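Local coordinates for inactive glucansucrase (Lactobacillus reuteri, PDB 5JBD), which is an inactive member of the glucansucrase family, a glycoside hydrolase family 70 protein with a TIM-barrel-type core and a bound calcium ion, at residues A[547-552]-A[582-587]. Numbering follows the deposited sequence.
Sequences MAQQSV and NSENPA
Gln549 and Glu584 reach toward each other from opposite directions, and their ends make the one hydrogen bond that joins 547-552 to 582-587. Gln549 NE2 donates to Glu584 OE2 at 2.8 Å, almost straight, with an angle of 173° at the hydrogen. The acceptor lies in the plane of the Gln549 amide, and OE2 accepts the bond through its anti lone pair, the one pointing away from OE1. Amide and carboxylate are nearly coplanar, their planes 21° apart. The span is long, 9.4 Å between Gln549 CA and Glu584 CA, and both chains run extended beyond CG to bridge it; with Gln549 CG anti to the backbone N (chi1 -180°), the amide is carried out to the carboxylate.

Little else touches: Gln549 CG lies 3.7 Å from Glu584 OE2, and the two segments bury just 73 Å² between them. The other carboxylate oxygen, OE1, has a weak hydrogen bond to Tyr604 OH, so the group has a partner at each oxygen.

Within 547-552, the side chain of Gln550 reaches back to the backbone of Ala548. Gln550 NE2 donates to Ala548 O at 3.1 Å, linking the start of the strand to the loop residue two places before it.

This polar bridge lies at the surface, about 44 Å from the centre of the chain. Strand 550-555 pairs antiparallel with strand 596-605, and Gln549 and Glu584 both touch Lys602 of that partner. The loop bearing Glu584 connects strands 576-577 and 588-590, while Tyr612 of strand 612-618 also packs against the glutamate.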
loop_
_atom_site.group_PDB
_atom_site.type_symbol
_atom_site.label_atom_id
_atom_site.label_comp_id
_atom_site.label_asym_id
_atom_site.label_seq_id
_atom_site.Cartn_x
_atom_site.Cartn_y
_atom_site.Cartn_z
ATOM N N MET A 547 -6.431 -19.785 -34.627
ATOM C CA MET A 547 -6.080 -19.050 -35.841
ATOM C C MET A 547 -5.525 -19.989 -36.898
ATOM O O MET A 547 -4.637 -20.794 -36.617
ATOM C CB MET A 547 -5.060 -17.939 -35.533
ATOM C CG MET A 547 -4.689 -17.057 -36.718
ATOM S SD MET A 547 -3.530 -15.755 -36.263
ATOM C CE MET A 547 -2.026 -16.724 -36.100
ATOM N N ALA A 548 -6.069 -19.896 -38.114
ATOM C CA ALA A 548 -5.627 -20.740 -39.220
ATOM C C ALA A 548 -4.196 -20.387 -39.616
ATOM O O ALA A 548 -3.777 -19.228 -39.513
ATOM C CB ALA A 548 -6.564 -20.589 -40.428
ATOM N N GLN A 549 -3.442 -21.395 -40.052
ATOM C CA GLN A 549 -2.076 -21.169 -40.513
ATOM C C GLN A 549 -2.090 -20.315 -41.771
ATOM O O GLN A 549 -2.945 -20.510 -42.651
ATOM C CB GLN A 549 -1.327 -22.486 -40.754
ATOM C CG GLN A 549 0.112 -22.307 -41.230
ATOM C CD GLN A 549 0.896 -23.611 -41.180
ATOM O OE1 GLN A 549 0.669 -24.519 -41.979
ATOM N NE2 GLN A 549 1.839 -23.696 -40.256
ATOM N N GLN A 550 -1.134 -19.388 -41.846
ATOM C CA GLN A 550 -1.025 -18.438 -42.953
ATOM C C GLN A 550 0.331 -17.763 -42.991
ATOM O O GLN A 550 1.070 -17.773 -42.001
ATOM C CB GLN A 550 -2.102 -17.355 -42.831
ATOM C CG GLN A 550 -1.904 -16.381 -41.658
ATOM C CD GLN A 550 -3.189 -15.672 -41.291
ATOM O OE1 GLN A 550 -3.451 -14.573 -41.768
ATOM N NE2 GLN A 550 -4.027 -16.327 -40.486
ATOM N N SER A 551 0.620 -17.140 -44.125
ATOM C CA SER A 551 1.792 -16.292 -44.290
ATOM C C SER A 551 1.399 -14.828 -44.027
ATOM O O SER A 551 0.271 -14.444 -44.314
ATOM C CB SER A 551 2.332 -16.445 -45.702
ATOM O OG SER A 551 3.524 -15.706 -45.871
ATOM N N VAL A 552 2.318 -14.047 -43.449
ATOM C CA VAL A 552 2.106 -12.618 -43.202
ATOM C C VAL A 552 3.333 -11.827 -43.631
ATOM O O VAL A 552 4.443 -12.352 -43.610
ATOM C CB VAL A 552 1.799 -12.318 -41.719
ATOM C CG1 VAL A 552 0.478 -12.964 -41.319
ATOM C CG2 VAL A 552 2.915 -12.804 -40.800
ATOM N N ASN A 582 11.489 -26.811 -33.944
ATOM C CA ASN A 582 10.114 -27.302 -34.088
ATOM C C ASN A 582 9.068 -26.163 -34.163
ATOM O O ASN A 582 7.943 -26.316 -33.695
ATOM C CB ASN A 582 9.796 -28.320 -32.967
ATOM C CG ASN A 582 8.787 -29.395 -33.389
ATOM O OD1 ASN A 582 8.612 -29.691 -34.575
ATOM N ND2 ASN A 582 8.122 -29.992 -32.398
ATOM N N SER A 583 9.455 -25.035 -34.764
ATOM C CA SER A 583 8.543 -23.925 -35.031
ATOM C C SER A 583 8.273 -23.811 -36.539
ATOM O O SER A 583 8.881 -24.517 -37.350
ATOM C CB SER A 583 9.122 -22.615 -34.487
ATOM O OG SER A 583 10.312 -22.266 -35.181
ATOM N N GLU A 584 7.363 -22.915 -36.903
ATOM C CA GLU A 584 6.977 -22.722 -38.310
ATOM C C GLU A 584 8.043 -22.027 -39.145
ATOM O O GLU A 584 8.019 -22.125 -40.361
ATOM C CB GLU A 584 5.684 -21.923 -38.405
ATOM C CG GLU A 584 4.482 -22.605 -37.776
ATOM C CD GLU A 584 3.335 -21.634 -37.551
ATOM O OE1 GLU A 584 3.396 -20.806 -36.607
ATOM O OE2 GLU A 584 2.369 -21.699 -38.331
ATOM N N ASN A 585 8.966 -21.317 -38.500
ATOM C CA ASN A 585 9.998 -20.538 -39.195
ATOM C C ASN A 585 11.399 -21.018 -38.805
ATOM O O ASN A 585 11.599 -21.495 -37.686
ATOM C CB ASN A 585 9.845 -19.060 -38.837
ATOM C CG ASN A 585 8.442 -18.543 -39.113
ATOM O OD1 ASN A 585 8.104 -18.218 -40.253
ATOM N ND2 ASN A 585 7.619 -18.466 -38.069
ATOM N N PRO A 586 12.379 -20.868 -39.717
ATOM C CA PRO A 586 13.760 -21.274 -39.432
ATOM C C PRO A 586 14.516 -20.225 -38.583
ATOM O O PRO A 586 13.934 -19.197 -38.198
ATOM C CB PRO A 586 14.361 -21.406 -40.833
ATOM C CG PRO A 586 13.675 -20.321 -41.596
ATOM C CD PRO A 586 12.271 -20.251 -41.053
ATOM N N ALA A 587 15.796 -20.487 -38.303
ATOM C CA ALA A 587 16.602 -19.640 -37.405
ATOM C C ALA A 587 16.843 -18.226 -37.938
ATOM O O ALA A 587 16.977 -17.277 -37.156
ATOM C CB ALA A 587 17.940 -20.314 -37.114
#